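Local structure of protein-tyrosine-phosphatase (Shewanella sp., 2Z72) at residues 114-119 / 152-157; 121-126 / 179-184; 226-231 / 252-257. The protein probably removes phosphate from phosphotyrosine at a two-zinc centre, as a cold-active enzyme of the calcineurin-like phosphoesterase family. All coordinates share one frame; numbering follows the deposited sequence.

Contact 1 (114-119 / 152-157); sequences DIFDRG and QMVLGG. With ZN (zinc ion), chain B; ZN (zinc ion), chain C.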
# COMPACT_ATOMS: atom_id res chain seq x y z
N ASP A 114 0.55 4.12 0.54
CA ASP A 114 1.62 5.08 0.23
C ASP A 114 2.87 4.46 -0.31
O ASP A 114 4.00 4.72 0.08
CB ASP A 114 1.92 6.00 1.43
CG ASP A 114 0.98 7.17 1.54
OD1 ASP A 114 1.33 8.09 2.42
OD2 ASP A 114 -0.06 7.21 0.87
N ILE A 115 2.66 3.64 -1.39
CA ILE A 115 3.72 3.28 -2.31
C ILE A 115 4.18 4.48 -3.11
O ILE A 115 5.37 4.72 -3.31
CB ILE A 115 3.28 2.16 -3.26
CG1 ILE A 115 3.15 0.84 -2.51
CG2 ILE A 115 4.24 2.07 -4.44
CD1 ILE A 115 2.56 -0.30 -3.31
N PHE A 116 3.22 5.25 -3.63
CA PHE A 116 3.54 6.40 -4.49
C PHE A 116 4.20 7.55 -3.72
O PHE A 116 4.01 7.72 -2.52
CB PHE A 116 2.29 6.94 -5.13
CG PHE A 116 1.72 6.09 -6.23
CD1 PHE A 116 0.73 5.15 -6.00
CD2 PHE A 116 2.19 6.25 -7.52
CE1 PHE A 116 0.23 4.41 -7.04
CE2 PHE A 116 1.69 5.51 -8.54
CZ PHE A 116 0.70 4.61 -8.32
N ASP A 117 4.93 8.32 -4.51
CA ASP A 117 5.41 9.68 -4.26
C ASP A 117 6.65 9.73 -3.39
O ASP A 117 7.01 8.79 -2.68
CB ASP A 117 4.27 10.54 -3.69
CG ASP A 117 3.18 10.86 -4.69
OD1 ASP A 117 2.12 11.40 -4.24
OD2 ASP A 117 3.38 10.61 -5.90
N ARG A 118 7.32 10.87 -3.53
CA ARG A 118 8.59 11.26 -2.94
C ARG A 118 9.76 10.52 -3.55
O ARG A 118 10.73 11.14 -3.99
CB ARG A 118 8.59 11.17 -1.40
CG ARG A 118 9.91 11.75 -0.89
CD ARG A 118 9.90 11.74 0.65
NE ARG A 118 11.26 12.03 1.14
CZ ARG A 118 11.55 12.43 2.37
NH1 ARG A 118 10.57 12.59 3.25
NH2 ARG A 118 12.83 12.66 2.68
N GLY A 119 9.73 9.20 -3.58
CA GLY A 119 10.88 8.42 -4.00
C GLY A 119 10.96 8.18 -5.48
O GLY A 119 10.09 8.51 -6.26
N GLN A 152 -4.58 7.72 -3.64
CA GLN A 152 -5.75 8.47 -4.01
C GLN A 152 -5.39 9.77 -4.76
O GLN A 152 -5.98 10.12 -5.79
CB GLN A 152 -6.61 8.82 -2.78
CG GLN A 152 -7.16 7.58 -2.08
CD GLN A 152 -7.80 7.87 -0.74
OE1 GLN A 152 -7.48 8.87 -0.09
NE2 GLN A 152 -8.72 7.00 -0.35
N MET A 153 -4.38 10.45 -4.26
CA MET A 153 -3.93 11.69 -4.89
C MET A 153 -3.47 11.44 -6.32
O MET A 153 -3.93 12.07 -7.27
CB MET A 153 -2.82 12.34 -4.08
CG MET A 153 -3.45 13.23 -3.00
SD MET A 153 -2.28 14.30 -2.18
CE MET A 153 -1.37 13.17 -1.15
N VAL A 154 -2.57 10.47 -6.52
CA VAL A 154 -2.05 10.18 -7.85
C VAL A 154 -3.17 9.81 -8.78
O VAL A 154 -3.27 10.33 -9.90
CB VAL A 154 -0.95 9.10 -7.80
CG1 VAL A 154 -0.66 8.56 -9.17
CG2 VAL A 154 0.31 9.71 -7.14
N LEU A 155 -4.01 8.86 -8.39
CA LEU A 155 -5.03 8.38 -9.30
C LEU A 155 -6.00 9.53 -9.64
O LEU A 155 -6.51 9.56 -10.76
CB LEU A 155 -5.76 7.15 -8.75
CG LEU A 155 -5.12 5.82 -9.11
CD1 LEU A 155 -3.68 5.65 -8.83
CD2 LEU A 155 -6.03 4.75 -8.45
N GLY A 156 -6.21 10.44 -8.70
CA GLY A 156 -7.11 11.55 -8.91
C GLY A 156 -6.52 12.79 -9.55
O GLY A 156 -7.29 13.74 -9.78
N GLY A 157 -5.22 12.82 -9.79
CA GLY A 157 -4.65 14.00 -10.41
C GLY A 157 -4.05 15.03 -9.50
O GLY A 157 -3.78 16.16 -9.99
ZN ZN B . 3.13 8.46 3.58
ZN ZN C . -0.02 9.10 3.95
O HOH W 1 4.66 8.94 4.96
O HOH W 2 1.80 9.72 4.31
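F116 and D117 of the GDxxDR signature loop, a hallmark of calcineurin-like metallophosphoesterases, meet V154 on helix 149-156, whose start completes the family's GNHE motif. Both branches of V154 are used. CG1 sits over one face of the F116 ring, displaced toward the rim: it lies 4.2 Å from the ring centroid and 22° off the normal, a CH-pi contact, with CE2 as its nearest ring atom. The other branch, CG2, turns to the carboxylate of D117 and comes within 3.4 Å of OD2. Because V154 CG1 is anti to the backbone N (chi1 166°), the two methyls fork toward these two neighbours. L155 adds a looser touch, its CD1 reaching the F116 ring obliquely, 4.5 Å from CE1.

In the D117 carboxylate OD2 lies nearer the methyl, while OD1, the oxygen bonded to H150 ND1, is only a little farther from it. At the head of the loop, D114 OD1 bridges the two zinc ions. The ion at 2.2 Å is also bound by D78 and H80, the ion at 2.3 Å by N149, H207 and H286, and one water bridges both. E151 receives the amide N-H groups of D114 and F116, while D114 OD2 is bonded to H150 N.

The methyls of V154 thus pack against the part of the loop that follows the zinc ligand, whereas hydrogen bonds tie the loop to the GNHE turn. Those of D114 itself probably limit how far the bridging carboxylate can shift, and the bond from D117 to H150 ND1 would orient carboxylate and imidazole alike.

Contact 2 (121-126 / 179-184); sequences QVNEVL and KLYSAD. Unlike the reference sequence in segment 179-184: S182 (reference Gly).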
# COMPACT_ATOMS: atom_id res chain seq x y z
N GLN A 121 11.84 5.12 -7.05
CA GLN A 121 11.70 3.73 -7.48
C GLN A 121 10.26 3.28 -7.35
O GLN A 121 9.95 2.14 -6.97
CB GLN A 121 12.59 2.77 -6.68
CG GLN A 121 14.08 3.15 -6.62
CD GLN A 121 14.88 2.14 -5.80
OE1 GLN A 121 14.77 2.12 -4.58
NE2 GLN A 121 15.59 1.28 -6.50
N VAL A 122 9.33 4.15 -7.76
CA VAL A 122 7.89 3.83 -7.62
C VAL A 122 7.50 2.63 -8.40
O VAL A 122 6.79 1.74 -7.89
CB VAL A 122 7.04 5.06 -7.93
CG1 VAL A 122 5.56 4.71 -7.96
CG2 VAL A 122 7.30 6.21 -6.96
N ASN A 123 7.85 2.52 -9.68
CA ASN A 123 7.44 1.38 -10.46
C ASN A 123 8.09 0.10 -10.01
O ASN A 123 7.46 -0.98 -10.13
CB ASN A 123 7.62 1.63 -11.95
CG ASN A 123 6.61 2.63 -12.45
OD1 ASN A 123 5.41 2.47 -12.24
ND2 ASN A 123 7.07 3.70 -13.14
N GLU A 124 9.30 0.13 -9.52
CA GLU A 124 9.95 -1.03 -8.93
C GLU A 124 9.10 -1.54 -7.77
O GLU A 124 8.88 -2.73 -7.65
CB GLU A 124 11.36 -0.72 -8.48
CG GLU A 124 12.34 -0.42 -9.63
CD GLU A 124 12.20 0.89 -10.34
OE1 GLU A 124 11.52 1.83 -9.91
OE2 GLU A 124 12.83 0.97 -11.46
N VAL A 125 8.67 -0.65 -6.89
CA VAL A 125 7.82 -1.06 -5.79
C VAL A 125 6.53 -1.62 -6.28
O VAL A 125 6.06 -2.69 -5.81
CB VAL A 125 7.58 0.07 -4.78
CG1 VAL A 125 6.68 -0.45 -3.65
CG2 VAL A 125 8.89 0.58 -4.20
N LEU A 126 5.86 -0.95 -7.22
CA LEU A 126 4.57 -1.41 -7.69
C LEU A 126 4.64 -2.79 -8.28
O LEU A 126 3.84 -3.69 -7.95
CB LEU A 126 4.00 -0.39 -8.69
CG LEU A 126 3.51 0.95 -8.11
CD1 LEU A 126 3.30 1.94 -9.22
CD2 LEU A 126 2.21 0.81 -7.32
N LYS A 179 -2.67 9.67 -15.59
CA LYS A 179 -3.09 8.82 -16.72
C LYS A 179 -2.10 7.72 -17.00
O LYS A 179 -2.34 6.82 -17.82
CB LYS A 179 -3.39 9.70 -17.91
CG LYS A 179 -4.59 10.57 -17.71
CD LYS A 179 -5.87 9.75 -17.60
CE LYS A 179 -7.06 10.73 -17.63
NZ LYS A 179 -8.26 10.06 -17.04
N LEU A 180 -0.94 7.70 -16.36
CA LEU A 180 -0.06 6.55 -16.40
C LEU A 180 -0.53 5.46 -15.47
O LEU A 180 0.02 4.36 -15.52
CB LEU A 180 1.38 6.98 -16.08
CG LEU A 180 2.03 7.95 -17.06
CD1 LEU A 180 3.44 8.33 -16.60
CD2 LEU A 180 2.12 7.31 -18.45
N TYR A 181 -1.53 5.74 -14.67
CA TYR A 181 -2.10 4.80 -13.68
C TYR A 181 -3.62 4.79 -13.74
O TYR A 181 -4.29 4.48 -12.75
CB TYR A 181 -1.62 5.14 -12.24
CG TYR A 181 -0.10 5.06 -12.18
CD1 TYR A 181 0.52 3.82 -12.10
CD2 TYR A 181 0.72 6.15 -12.26
CE1 TYR A 181 1.91 3.69 -12.08
CE2 TYR A 181 2.08 6.07 -12.26
CZ TYR A 181 2.68 4.84 -12.15
OH TYR A 181 4.05 4.75 -12.12
N SER A 182 -4.17 5.13 -14.90
CA SER A 182 -5.63 5.18 -15.09
C SER A 182 -6.22 3.79 -15.22
O SER A 182 -5.53 2.76 -15.20
CB SER A 182 -5.89 6.06 -16.31
OG SER A 182 -5.38 5.38 -17.45
N ALA A 183 -7.55 3.76 -15.38
CA ALA A 183 -8.25 2.49 -15.48
C ALA A 183 -7.94 1.68 -16.72
O ALA A 183 -8.32 0.50 -16.82
CB ALA A 183 -9.75 2.75 -15.41
N ASP A 184 -7.26 2.26 -17.70
CA ASP A 184 -6.83 1.57 -18.89
C ASP A 184 -5.50 0.82 -18.68
O ASP A 184 -5.07 0.09 -19.57
CB ASP A 184 -6.61 2.53 -20.08
CG ASP A 184 -5.66 3.66 -19.75
OD1 ASP A 184 -4.73 3.93 -20.53
OD2 ASP A 184 -5.83 4.34 -18.71
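Y181 OH donates to N123 OD1 across 2.7 Å, joining the loop before helix 186-192 to the first turn of helix 122-138, the helix that follows the GDxxDR loop in this calcineurin-like phosphoesterase fold. The hydroxyl approaches the amide oxygen at a C=O...O angle of 113° and tilted 26° from the carbonyl plane. Amide and phenol ring are nearly coplanar, and OD1 lies at the edge of the ring rather than over a face. N123 CG stands anti to the carbonyl carbon (chi1 -71°), which swings the amide from the flank of the helix toward the tyrosine. The other end of that amide is held too, since N123 ND2 bonds to D9 OD2 of strand 8-14; the two bonds together fix the amide's rotation and link three parts of the chain.

Two apolar side chains of the helix approach the phenol end. L126, one helical turn beyond V122, brings its CD1 obliquely to within 3.6 Å of Y181 CE1 and 4.1 Å of OH. V122 makes a looser approach, its CG1 standing 4.4 Å from the hydroxyl. These two side chains share a face of the helix, joined through the backbone bond from L126 N to V122 O at 2.9 Å. Y181 also makes edge-to-face stacks with F116 and Y177, and I187 of helix 186-192 touches both Y181 and L126. The buried hydroxyl therefore spends its proton on an amide oxygen within an otherwise largely apolar and aromatic setting. Apart from the hydroxyl, N123 OD1 has the phenol carbons CZ and CE1 close by, at 3.6 and 3.7 Å.

Contact 3 (226-231 / 252-257); sequences ALYRAN and NGPTWY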
# COMPACT_ATOMS: atom_id res chain seq x y z
N ALA A 226 -16.24 0.10 -0.86
CA ALA A 226 -16.89 0.19 -2.13
C ALA A 226 -16.95 1.63 -2.64
O ALA A 226 -16.74 1.89 -3.85
CB ALA A 226 -18.32 -0.39 -2.02
N LEU A 227 -17.25 2.58 -1.76
CA LEU A 227 -17.25 3.99 -2.21
C LEU A 227 -15.87 4.45 -2.62
O LEU A 227 -15.77 5.24 -3.60
CB LEU A 227 -17.79 4.85 -1.06
CG LEU A 227 -19.29 4.82 -0.85
CD1 LEU A 227 -19.65 5.58 0.42
CD2 LEU A 227 -20.00 5.46 -2.04
N TYR A 228 -14.84 3.98 -1.93
CA TYR A 228 -13.48 4.36 -2.33
C TYR A 228 -13.18 3.82 -3.74
O TYR A 228 -12.61 4.56 -4.56
CB TYR A 228 -12.50 3.81 -1.35
CG TYR A 228 -12.31 4.58 -0.07
CD1 TYR A 228 -12.45 4.04 1.21
CD2 TYR A 228 -11.91 5.92 -0.12
CE1 TYR A 228 -12.27 4.74 2.32
CE2 TYR A 228 -11.68 6.65 1.03
CZ TYR A 228 -11.85 6.06 2.26
OH TYR A 228 -11.60 6.74 3.44
N ARG A 229 -13.54 2.58 -4.04
CA ARG A 229 -13.27 2.06 -5.35
C ARG A 229 -14.06 2.82 -6.41
O ARG A 229 -13.57 3.05 -7.52
CB ARG A 229 -13.60 0.56 -5.41
CG ARG A 229 -12.53 -0.33 -4.80
CD ARG A 229 -12.79 -1.79 -4.99
NE ARG A 229 -13.85 -2.30 -4.09
CZ ARG A 229 -13.62 -2.71 -2.87
NH1 ARG A 229 -12.44 -2.73 -2.35
NH2 ARG A 229 -14.64 -3.17 -2.13
N ALA A 230 -15.31 3.15 -6.13
CA ALA A 230 -16.19 3.77 -7.10
C ALA A 230 -15.89 5.22 -7.36
O ALA A 230 -16.32 5.75 -8.40
CB ALA A 230 -17.67 3.61 -6.66
N ASN A 231 -15.17 5.86 -6.47
CA ASN A 231 -15.03 7.32 -6.56
C ASN A 231 -13.62 7.78 -6.57
O ASN A 231 -13.41 9.00 -6.58
CB ASN A 231 -15.80 8.01 -5.40
CG ASN A 231 -17.28 7.75 -5.56
OD1 ASN A 231 -17.89 6.83 -4.90
ND2 ASN A 231 -17.88 8.49 -6.47
N ASN A 252 -10.20 14.40 7.77
CA ASN A 252 -10.57 13.67 8.98
C ASN A 252 -10.85 12.19 8.72
O ASN A 252 -11.28 11.45 9.62
CB ASN A 252 -11.85 14.27 9.61
CG ASN A 252 -11.98 13.96 11.10
OD1 ASN A 252 -11.07 13.93 11.93
ND2 ASN A 252 -13.21 13.71 11.55
N GLY A 253 -10.68 11.76 7.46
CA GLY A 253 -11.08 10.45 7.04
C GLY A 253 -9.97 9.41 7.13
O GLY A 253 -8.84 9.69 7.58
N PRO A 254 -10.32 8.18 6.78
CA PRO A 254 -9.40 7.08 7.03
C PRO A 254 -8.02 7.18 6.43
O PRO A 254 -7.11 6.55 6.98
CB PRO A 254 -10.18 5.89 6.42
CG PRO A 254 -11.64 6.22 6.64
CD PRO A 254 -11.71 7.73 6.46
N THR A 255 -7.84 7.88 5.31
CA THR A 255 -6.53 7.93 4.68
C THR A 255 -5.72 9.19 4.98
O THR A 255 -4.55 9.22 4.64
CB THR A 255 -6.64 7.76 3.16
OG1 THR A 255 -7.47 8.79 2.66
CG2 THR A 255 -7.19 6.40 2.81
N TRP A 256 -6.29 10.13 5.73
CA TRP A 256 -5.55 11.34 6.12
C TRP A 256 -5.50 11.57 7.61
O TRP A 256 -4.66 12.34 8.08
CB TRP A 256 -6.15 12.57 5.46
CG TRP A 256 -5.89 12.74 4.02
CD1 TRP A 256 -6.61 12.23 2.96
CD2 TRP A 256 -4.84 13.48 3.43
NE1 TRP A 256 -6.09 12.61 1.78
CE2 TRP A 256 -4.97 13.39 2.02
CE3 TRP A 256 -3.78 14.24 3.91
CZ2 TRP A 256 -4.10 14.00 1.13
CZ3 TRP A 256 -2.92 14.84 3.04
CH2 TRP A 256 -3.07 14.73 1.65
N TYR A 257 -6.41 10.98 8.39
CA TYR A 257 -6.53 11.33 9.79
C TYR A 257 -5.26 11.06 10.56
O TYR A 257 -4.72 9.96 10.47
CB TYR A 257 -7.64 10.48 10.39
CG TYR A 257 -7.98 10.77 11.84
CD1 TYR A 257 -8.37 12.06 12.26
CD2 TYR A 257 -7.94 9.74 12.78
CE1 TYR A 257 -8.71 12.28 13.60
CE2 TYR A 257 -8.28 10.00 14.10
CZ TYR A 257 -8.64 11.26 14.50
OH TYR A 257 -8.98 11.46 15.82
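Y228 reaches from helix 221-231 to P254, in the loop between helices 243-249 and 267-277 of the calcineurin-like phosphoesterase fold. From CB the side chain sets out toward that loop, and CG, anti to the carbonyl carbon with chi1 at -81°, sends the ring outward from the helix. Along the ring, CE2 comes within 3.3 Å of Q152 NE2, on helix 149-156. The ring also meets that of F249, with planes at about 60°, and the side chain touches T196. CZ is the first atom to near the proline, standing 4.4 Å from P254 CG, which lies at the edge of the phenol ring and close to its plane; the phenol is thus not stacked on the proline but meets it through its hydroxyl tip.

That tip carries most of the contact. P254 CD and CG are both 3.2 Å from Y228 OH, and CB is 3.4 Å from it, so the oxygen points onto a face of the pyrrolidine ring. Its polar partner lies elsewhere, for the hydroxyl is hydrogen-bonded to the carbonyl oxygen of L248 at the end of helix 243-249. One buried tyrosine thereby ties its own helix to the helix before the loop and to the loop itself.

T255 lies farther off, CG2 being 4.5 Å from the hydroxyl of Y228; its own hydroxyl has Q152 as partner. The loop closes into a tight turn and bonds through P254 to the backbone at G208 and G209, next to the zinc ligand H207. Within this turn G253 O accepts two backbone N-H groups, from W256 at 3.2 Å and from Y257 at 2.9 Å.

In the fold
Helix 149-156 links contacts 1 and 3. Contacts 1 and 2, with centres 9 Å apart, share one buried patch: I115 CG2 packs on V125 CG1 at 3.6 Å, and F116 CD2 on V122 CG1 at 3.7 Å. Contact 3 joins contact 1 through the residues just before V154, by a probable hydrogen bond of 2.8 Å between Q152 OE1 and T255 OG1 and by M153 CE against W256 CH2. Contacts 2 and 3 do not touch, their centres being about 20 Å apart. Contact 1 holds the zinc-bridging D114; the side chains of T255 and V122 lie about 7 and 12 Å from a zinc ion.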